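Local coordinates for protein beta-N-acetylglucosaminidase (Thermotoga maritima, PDB 3WO8) that probably hydrolyses terminal non-reducing N-acetyl-D-hexosamine residues of N-acetyl-beta-D-hexosaminides, as a TIM-barrel member of glycosyl hydrolase family 3, at residues B[119-124]-B[165-170]; B[125-130]-B[141-146]; B[361-366]-B[414-419]. All coordinates share one frame; numbering follows the deposited sequence.

Contacts 1 and 2 belong to the TIM barrel and contact 3 to the C-terminal domain, its centre about 43 Å from that of contact 1. Contact 1 joins two barrel strands in the core; contact 2 folds the loop that leaves the first of them, and the two touch where Ile170 CG2 meets Leu127 CD1 at 3.5 Å. All three are mainly buried, but contact 2 reaches solvent at Ser145. Their chemistry follows their place: backbone bonds and apolar side chains between the parallel strands of contacts 1 and 3, against a serine-centred turn with charged flanks in contact 2. Between its two segments contact 3 has a single backbone bond before the chains diverge.

Contact 1: residues B[119-124]-B[165-170]; sequences LNMVFA and GVIPCI
Val166 drives its forked side chain into the backbone of 119-124. Its CB lies over the peptide joining Asn120 to Met121, CG1 rests 3.6 Å from Leu119 O, and CG2 meets Val122 CG1 at 3.9 Å, the two valines crossing at a slant. Val122 can answer because its CG1 is turned between its own N and carbonyl carbon (chi1 58°), which also brings that methyl over Pro168 CA. The other face of the strand pair carries Met121 and Ile167. Here the bump is Met121 CG, pressed 3.3 Å from Ile167 O, while the methionine's terminal methyl only loosely meets the tip of the isoleucine.

Further along, Cys169 fills the notch beside Phe123. Its CB comes in at the edge of the ring, in plane, 3.7 Å from Phe123 CD1; the sulfur lies obliquely to the ring, a Cys sulfur-aromatic contact. Phe123 is also the centre of an inverse gamma turn; just past it Pro168 CB lies 3.2 Å from Ala124 O.

Backbone bonds hold these shapes in parallel register. Ile167 N gives to Asn120 O at 3.1 Å, nearly straight at 175°, and Val122 N gives to Ile167 O at 2.9 Å. Past the turn, Cys169 N gives to Ala124 O at 2.9 Å.

This is the pairing of two consecutive strands of a TIM barrel, joined by a beta-alpha-beta crossover through helix 147-164. Gly165 ends that helix in a Schellman motif, and Tyr161 on it covers Val122, Ala124 and Val166. Strand 70-72 flanks 119-124, with Asn120 OD1 bonded to Ile71 N, and strand 216-219 lies along the outer edge of 165-170, touched by Cys169 and Ile170.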
loop_
_atom_site.group_PDB
_atom_site.type_symbol
_atom_site.label_atom_id
_atom_site.label_comp_id
_atom_site.label_asym_id
_atom_site.label_seq_id
_atom_site.Cartn_x
_atom_site.Cartn_y
_atom_site.Cartn_z
ATOM N N LEU B 119 7.890 5.966 8.884
ATOM C CA LEU B 119 7.492 5.859 10.250
ATOM C C LEU B 119 8.598 5.165 11.045
ATOM O O LEU B 119 9.278 4.254 10.547
ATOM C CB LEU B 119 6.230 5.013 10.368
ATOM C CG LEU B 119 4.866 5.518 9.909
ATOM C CD1 LEU B 119 4.728 7.023 10.081
ATOM C CD2 LEU B 119 4.611 5.093 8.476
ATOM N N ASN B 120 8.767 5.579 12.294
ATOM C CA ASN B 120 9.738 4.937 13.170
ATOM C C ASN B 120 9.130 4.500 14.503
ATOM O O ASN B 120 9.833 4.133 15.410
ATOM C CB ASN B 120 10.931 5.857 13.336
ATOM C CG ASN B 120 10.592 7.141 14.082
ATOM O OD1 ASN B 120 9.471 7.343 14.572
ATOM N ND2 ASN B 120 11.557 8.012 14.178
ATOM N N MET B 121 7.805 4.485 14.584
ATOM C CA MET B 121 7.097 4.075 15.760
ATOM C C MET B 121 5.708 3.685 15.330
ATOM O O MET B 121 5.241 4.170 14.279
ATOM C CB MET B 121 6.987 5.266 16.704
ATOM C CG MET B 121 6.147 5.026 17.973
ATOM S SD MET B 121 6.314 6.320 19.246
ATOM C CE MET B 121 8.070 6.342 19.389
ATOM N N VAL B 122 5.045 2.846 16.133
ATOM C CA VAL B 122 3.638 2.547 15.909
ATOM C C VAL B 122 2.876 2.410 17.205
ATOM O O VAL B 122 3.371 1.863 18.171
ATOM C CB VAL B 122 3.426 1.253 15.065
ATOM C CG1 VAL B 122 4.059 0.047 15.726
ATOM C CG2 VAL B 122 1.952 0.977 14.845
ATOM N N PHE B 123 1.634 2.843 17.209
ATOM C CA PHE B 123 0.844 2.651 18.383
ATOM C C PHE B 123 0.235 1.283 18.416
ATOM O O PHE B 123 -0.937 1.129 18.475
ATOM C CB PHE B 123 -0.163 3.795 18.579
ATOM C CG PHE B 123 0.509 5.148 18.841
ATOM C CD1 PHE B 123 1.571 5.254 19.708
ATOM C CD2 PHE B 123 0.086 6.280 18.225
ATOM C CE1 PHE B 123 2.184 6.460 19.962
ATOM C CE2 PHE B 123 0.692 7.491 18.476
ATOM C CZ PHE B 123 1.747 7.587 19.343
ATOM N N ALA B 124 1.068 0.272 18.465
ATOM C CA ALA B 124 0.560 -1.065 18.728
ATOM C C ALA B 124 1.676 -1.825 19.432
ATOM O O ALA B 124 2.812 -1.353 19.419
ATOM C CB ALA B 124 0.182 -1.714 17.416
ATOM N N GLY B 165 11.955 -2.296 12.216
ATOM C CA GLY B 165 12.457 -0.928 12.198
ATOM C C GLY B 165 11.620 0.077 12.937
ATOM O O GLY B 165 11.933 1.264 12.892
ATOM N N VAL B 166 10.578 -0.358 13.633
ATOM C CA VAL B 166 9.786 0.592 14.394
ATOM C C VAL B 166 9.676 0.228 15.867
ATOM O O VAL B 166 9.558 -0.940 16.240
ATOM C CB VAL B 166 8.366 0.803 13.793
ATOM C CG1 VAL B 166 8.481 1.177 12.327
ATOM C CG2 VAL B 166 7.498 -0.444 13.964
ATOM N N ILE B 167 9.649 1.283 16.677
ATOM C CA ILE B 167 9.457 1.151 18.100
ATOM C C ILE B 167 7.975 1.042 18.331
ATOM O O ILE B 167 7.203 1.912 17.879
ATOM C CB ILE B 167 9.934 2.385 18.850
ATOM C CG1 ILE B 167 11.396 2.678 18.507
ATOM C CG2 ILE B 167 9.801 2.176 20.351
ATOM C CD1 ILE B 167 11.772 4.114 18.769
ATOM N N PRO B 168 7.554 -0.018 19.035
ATOM C CA PRO B 168 6.149 -0.172 19.292
ATOM C C PRO B 168 5.764 0.528 20.535
ATOM O O PRO B 168 6.605 0.964 21.314
ATOM C CB PRO B 168 5.982 -1.669 19.498
ATOM C CG PRO B 168 7.290 -2.071 20.123
ATOM C CD PRO B 168 8.341 -1.140 19.534
ATOM N N CYS B 169 4.461 0.589 20.721
ATOM C CA CYS B 169 3.858 1.164 21.886
ATOM C C CYS B 169 2.754 0.255 22.447
ATOM O O CYS B 169 1.678 0.169 21.891
ATOM C CB CYS B 169 3.277 2.503 21.508
ATOM S SG CYS B 169 2.694 3.342 22.979
ATOM N N ILE B 170 3.025 -0.443 23.536
ATOM C CA ILE B 170 1.986 -1.284 24.143
ATOM C C ILE B 170 0.941 -0.404 24.807
ATOM O O ILE B 170 1.251 0.679 25.317
ATOM C CB ILE B 170 2.547 -2.306 25.148
ATOM C CG1 ILE B 170 3.372 -1.623 26.239
ATOM C CG2 ILE B 170 3.405 -3.303 24.400
ATOM C CD1 ILE B 170 3.898 -2.607 27.262
#

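Contact 2: residues B[125-130]-B[141-146]; sequences PVLDLL and RSYGSD
Val126 and Arg141 cross at about a right angle inside the long loop that runs from strand 121-122 of the TIM barrel to helix 147-164. Val126 CG1 presses against the arginine's backbone, 3.2 Å from Arg141 O, while CG2 lies 3.7 Å from Arg141 NH2. That guanidinium is held from outside by a salt bridge to Glu76.

Tyr143 swings its ring back toward the start of the loop. Pro125 CB sits 3.7 Å from Tyr143 OH, and Leu127 CD2 comes in at the ring edge, near its plane. Past Leu127, Asp128 turns its carboxylate to His172 ND1 and His176 N.

Ser142, the residue before Tyr143, makes an ST turn. Its OG, anti to the backbone N (chi1 157°), accepts from Gly144 N at 2.9 Å and lies equally 2.9 Å from Asp128 O. An alanine here would remove that oxygen, which would probably leave Gly144 N without its acceptor and the turn freer to open. At Gly144 (phi 155°) a CB would be jammed against the carbonyl O of Tyr143, which calls for glycine.

Leu130 packs its CB over the Gly144 carbonyl and also meets Asn442 of the second subunit. Its backbone closes the contact: Leu130 N gives to Gly144 O at 3.1 Å, approaching from well above the carbonyl plane.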
loop_
_atom_site.group_PDB
_atom_site.type_symbol
_atom_site.label_atom_id
_atom_site.label_comp_id
_atom_site.label_asym_id
_atom_site.label_seq_id
_atom_site.Cartn_x
_atom_site.Cartn_y
_atom_site.Cartn_z
ATOM N N PRO B 125 1.377 -2.966 20.059
ATOM C CA PRO B 125 0.100 -3.646 20.119
ATOM C C PRO B 125 -0.769 -3.280 21.280
ATOM O O PRO B 125 -0.326 -2.724 22.282
ATOM C CB PRO B 125 0.473 -5.137 20.232
ATOM C CG PRO B 125 1.822 -5.152 20.864
ATOM C CD PRO B 125 2.476 -3.804 20.554
ATOM N N VAL B 126 -2.033 -3.598 21.100
ATOM C CA VAL B 126 -2.985 -3.547 22.135
ATOM C C VAL B 126 -2.740 -4.803 22.952
ATOM O O VAL B 126 -2.891 -5.916 22.441
ATOM C CB VAL B 126 -4.414 -3.537 21.543
ATOM C CG1 VAL B 126 -5.466 -4.007 22.559
ATOM C CG2 VAL B 126 -4.753 -2.135 20.965
ATOM N N LEU B 127 -2.364 -4.606 24.211
ATOM C CA LEU B 127 -2.302 -5.679 25.215
ATOM C C LEU B 127 -3.517 -5.753 26.117
ATOM O O LEU B 127 -3.494 -6.484 27.105
ATOM C CB LEU B 127 -1.072 -5.516 26.091
ATOM C CG LEU B 127 0.225 -5.419 25.299
ATOM C CD1 LEU B 127 1.424 -5.512 26.230
ATOM C CD2 LEU B 127 0.315 -6.490 24.240
ATOM N N ASP B 128 -4.578 -5.017 25.793
ATOM C CA ASP B 128 -5.813 -5.061 26.573
ATOM C C ASP B 128 -6.521 -6.392 26.446
ATOM O O ASP B 128 -6.487 -7.031 25.400
ATOM C CB ASP B 128 -6.742 -3.946 26.173
ATOM C CG ASP B 128 -6.117 -2.588 26.366
ATOM O OD1 ASP B 128 -5.383 -2.412 27.359
ATOM O OD2 ASP B 128 -6.341 -1.682 25.525
ATOM N N LEU B 129 -7.141 -6.822 27.537
ATOM C CA LEU B 129 -7.785 -8.123 27.549
ATOM C C LEU B 129 -9.189 -8.002 26.972
ATOM O O LEU B 129 -9.802 -6.923 27.036
ATOM C CB LEU B 129 -7.844 -8.685 28.975
ATOM C CG LEU B 129 -6.489 -8.884 29.664
ATOM C CD1 LEU B 129 -6.677 -9.570 31.005
ATOM C CD2 LEU B 129 -5.521 -9.717 28.843
ATOM N N LEU B 130 -9.680 -9.108 26.410
ATOM C CA LEU B 130 -11.077 -9.236 26.001
ATOM C C LEU B 130 -11.899 -9.686 27.200
ATOM O O LEU B 130 -11.570 -10.697 27.818
ATOM C CB LEU B 130 -11.195 -10.274 24.884
ATOM C CG LEU B 130 -12.552 -10.917 24.555
ATOM C CD1 LEU B 130 -13.323 -10.053 23.588
ATOM C CD2 LEU B 130 -12.373 -12.295 23.941
ATOM N N ARG B 141 -9.846 -6.206 18.501
ATOM C CA ARG B 141 -8.552 -5.556 18.684
ATOM C C ARG B 141 -7.642 -6.134 19.769
ATOM O O ARG B 141 -6.536 -5.604 20.004
ATOM C CB ARG B 141 -8.786 -4.101 19.071
ATOM C CG ARG B 141 -9.265 -3.230 17.951
ATOM C CD ARG B 141 -9.581 -1.847 18.463
ATOM N NE ARG B 141 -8.384 -1.187 18.982
ATOM C CZ ARG B 141 -8.401 -0.102 19.742
ATOM N NH1 ARG B 141 -9.549 0.441 20.101
ATOM N NH2 ARG B 141 -7.267 0.437 20.160
ATOM N N SER B 142 -8.142 -7.128 20.503
ATOM C CA SER B 142 -7.371 -7.762 21.555
ATOM C C SER B 142 -6.925 -9.113 21.038
ATOM O O SER B 142 -7.647 -9.760 20.295
ATOM C CB SER B 142 -8.225 -7.971 22.819
ATOM O OG SER B 142 -7.704 -9.014 23.654
ATOM N N TYR B 143 -5.771 -9.567 21.489
ATOM C CA TYR B 143 -5.353 -10.926 21.197
ATOM C C TYR B 143 -6.331 -11.962 21.720
ATOM O O TYR B 143 -6.471 -13.005 21.105
ATOM C CB TYR B 143 -3.966 -11.184 21.760
ATOM C CG TYR B 143 -2.902 -10.475 20.982
ATOM C CD1 TYR B 143 -2.639 -10.836 19.665
ATOM C CD2 TYR B 143 -2.181 -9.421 21.542
ATOM C CE1 TYR B 143 -1.659 -10.189 18.938
ATOM C CE2 TYR B 143 -1.211 -8.760 20.826
ATOM C CZ TYR B 143 -0.947 -9.152 19.522
ATOM O OH TYR B 143 0.034 -8.519 18.777
ATOM N N GLY B 144 -7.014 -11.675 22.825
ATOM C CA GLY B 144 -8.013 -12.603 23.348
ATOM C C GLY B 144 -8.231 -12.434 24.836
ATOM O O GLY B 144 -7.847 -11.402 25.401
ATOM N N SER B 145 -8.833 -13.440 25.479
ATOM C CA SER B 145 -9.152 -13.336 26.922
ATOM C C SER B 145 -8.108 -13.972 27.857
ATOM O O SER B 145 -7.835 -13.431 28.926
ATOM C CB SER B 145 -10.564 -13.843 27.235
ATOM O OG SER B 145 -10.793 -15.113 26.673
ATOM N N ASP B 146 -7.496 -15.080 27.462
ATOM C CA ASP B 146 -6.471 -15.704 28.299
ATOM C C ASP B 146 -5.219 -14.839 28.285
ATOM O O ASP B 146 -4.596 -14.703 27.251
ATOM C CB ASP B 146 -6.156 -17.119 27.792
ATOM C CG ASP B 146 -4.992 -17.772 28.525
ATOM O OD1 ASP B 146 -4.468 -17.199 29.506
ATOM O OD2 ASP B 146 -4.595 -18.880 28.120
#

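Contact 3: residues B[361-366]-B[414-419]; sequences LVPSSE and FVADIP
Leu361 and Phe414 are tied by the one backbone hydrogen bond between 361-366 and 414-419, on neighbouring parallel strands of the C-terminal domain. Phe414 N gives to Leu361 O at 3.0 Å, with an angle of 169° at the hydrogen and the donor lying almost on the extension of the carbonyl bond. The same oxygen is also met by the phenylalanine's ring: Phe414 CD1 comes 3.3 Å from Leu361 O, which lies at the ring edge, in plane. Phe414 CG stands beside its own backbone N, anti to the carbonyl carbon (chi1 -65°), and this places the ring edge close to the acceptor that its N-H uses.

Pro363 has no N-H to offer across the gap. Its ring instead packs against a carbonyl of the partner strand, with both CG and CD 3.3 Å from Phe414 O. That oxygen accepts a hydrogen bond from Tyr397 OH.

The apolar contacts gather round the same two residues. Val362 and Phe414 lie side by side, pointing the same way, and Val362 CG2 is 4.0 Å from Phe414 CD1. Pro363 crosses the phenylalanine at about a right angle, its CD 4.0 Å from Phe414 CB, while its CG comes more loosely to the Ala416 methyl. Beyond Pro363 and Ala416 the two chains diverge.

In the mixed sheet, strand 391-397 runs along the far edge of 357-363, where Arg396 binds the carbonyls of Val362 and Pro363. Strand 435-439 flanks 411-415 and stacks Phe438 on the Phe414 ring, while helix 374-385 packs Ile381 against Val362 and Phe414 and Tyr378 against Val362 and Ala416.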
loop_
_atom_site.group_PDB
_atom_site.type_symbol
_atom_site.label_atom_id
_atom_site.label_comp_id
_atom_site.label_asym_id
_atom_site.label_seq_id
_atom_site.Cartn_x
_atom_site.Cartn_y
_atom_site.Cartn_z
ATOM N N LEU B 361 -7.944 24.259 -16.573
ATOM C CA LEU B 361 -8.334 23.486 -17.731
ATOM C C LEU B 361 -7.681 22.155 -17.561
ATOM O O LEU B 361 -6.474 22.078 -17.499
ATOM C CB LEU B 361 -7.865 24.150 -18.999
ATOM C CG LEU B 361 -8.664 25.427 -19.179
ATOM C CD1 LEU B 361 -7.851 26.448 -19.932
ATOM C CD2 LEU B 361 -9.956 25.115 -19.885
ATOM N N VAL B 362 -8.487 21.115 -17.420
ATOM C CA VAL B 362 -7.977 19.830 -17.039
ATOM C C VAL B 362 -8.466 18.835 -18.056
ATOM O O VAL B 362 -9.657 18.730 -18.272
ATOM C CB VAL B 362 -8.499 19.435 -15.661
ATOM C CG1 VAL B 362 -8.179 17.969 -15.358
ATOM C CG2 VAL B 362 -7.928 20.355 -14.607
ATOM N N PRO B 363 -7.559 18.077 -18.665
ATOM C CA PRO B 363 -7.999 17.110 -19.665
ATOM C C PRO B 363 -8.870 16.002 -19.101
ATOM O O PRO B 363 -8.688 15.573 -17.976
ATOM C CB PRO B 363 -6.697 16.514 -20.200
ATOM C CG PRO B 363 -5.586 17.222 -19.528
ATOM C CD PRO B 363 -6.135 17.959 -18.353
ATOM N N SER B 364 -9.813 15.547 -19.894
ATOM C CA SER B 364 -10.644 14.427 -19.512
ATOM C C SER B 364 -10.023 13.175 -20.069
ATOM O O SER B 364 -9.280 13.224 -21.046
ATOM C CB SER B 364 -12.025 14.574 -20.099
ATOM O OG SER B 364 -12.671 13.326 -20.012
ATOM N N SER B 365 -10.344 12.032 -19.469
ATOM C CA SER B 365 -9.693 10.786 -19.886
ATOM C C SER B 365 -10.618 9.607 -20.212
ATOM O O SER B 365 -11.689 9.409 -19.600
ATOM C CB SER B 365 -8.644 10.363 -18.870
ATOM O OG SER B 365 -7.610 9.716 -19.560
ATOM N N GLU B 366 -10.135 8.827 -21.181
ATOM C CA GLU B 366 -10.901 7.796 -21.885
ATOM C C GLU B 366 -10.826 6.434 -21.225
ATOM O O GLU B 366 -10.496 6.304 -20.051
ATOM C CB GLU B 366 -10.386 7.659 -23.335
ATOM C CG GLU B 366 -10.801 8.789 -24.264
ATOM C CD GLU B 366 -9.835 9.946 -24.224
ATOM O OE1 GLU B 366 -8.607 9.689 -24.186
ATOM O OE2 GLU B 366 -10.308 11.102 -24.232
ATOM N N PHE B 414 -3.572 22.448 -18.200
ATOM C CA PHE B 414 -2.802 21.250 -17.990
ATOM C C PHE B 414 -2.897 20.468 -19.283
ATOM O O PHE B 414 -3.988 20.124 -19.718
ATOM C CB PHE B 414 -3.379 20.456 -16.848
ATOM C CG PHE B 414 -3.285 21.134 -15.518
ATOM C CD1 PHE B 414 -4.277 21.957 -15.090
ATOM C CD2 PHE B 414 -2.243 20.841 -14.645
ATOM C CE1 PHE B 414 -4.192 22.554 -13.838
ATOM C CE2 PHE B 414 -2.142 21.429 -13.400
ATOM C CZ PHE B 414 -3.133 22.284 -12.994
ATOM N N VAL B 415 -1.732 20.203 -19.872
ATOM C CA VAL B 415 -1.595 19.633 -21.189
ATOM C C VAL B 415 -1.023 18.234 -21.106
ATOM O O VAL B 415 0.074 18.030 -20.604
ATOM C CB VAL B 415 -0.617 20.462 -22.023
ATOM C CG1 VAL B 415 -0.513 19.878 -23.410
ATOM C CG2 VAL B 415 -1.074 21.902 -22.096
ATOM N N ALA B 416 -1.784 17.271 -21.593
ATOM C CA ALA B 416 -1.316 15.908 -21.706
ATOM C C ALA B 416 -0.485 15.810 -22.966
ATOM O O ALA B 416 0.675 15.407 -22.948
ATOM C CB ALA B 416 -2.510 14.952 -21.779
ATOM N N ASP B 417 -1.100 16.178 -24.072
ATOM C CA ASP B 417 -0.424 16.226 -25.333
ATOM C C ASP B 417 -1.189 17.112 -26.307
ATOM O O ASP B 417 -2.251 17.651 -25.990
ATOM C CB ASP B 417 -0.216 14.806 -25.886
ATOM C CG ASP B 417 -1.498 14.138 -26.331
ATOM O OD1 ASP B 417 -2.365 13.904 -25.477
ATOM O OD2 ASP B 417 -1.612 13.810 -27.526
ATOM N N ILE B 418 -0.638 17.268 -27.497
ATOM C CA ILE B 418 -1.212 18.156 -28.494
ATOM C C ILE B 418 -1.276 17.378 -29.822
ATOM O O ILE B 418 -0.372 17.438 -30.633
ATOM C CB ILE B 418 -0.407 19.472 -28.564
ATOM C CG1 ILE B 418 1.107 19.230 -28.560
ATOM C CG2 ILE B 418 -0.633 20.298 -27.309
ATOM C CD1 ILE B 418 1.705 18.459 -29.728
ATOM N N PRO B 419 -2.344 16.607 -30.039
ATOM C CA PRO B 419 -2.342 15.734 -31.219
ATOM C C PRO B 419 -2.584 16.443 -32.558
ATOM O O PRO B 419 -2.065 16.004 -33.573
ATOM C CB PRO B 419 -3.475 14.745 -30.931
ATOM C CG PRO B 419 -4.388 15.463 -29.997
ATOM C CD PRO B 419 -3.603 16.533 -29.283
#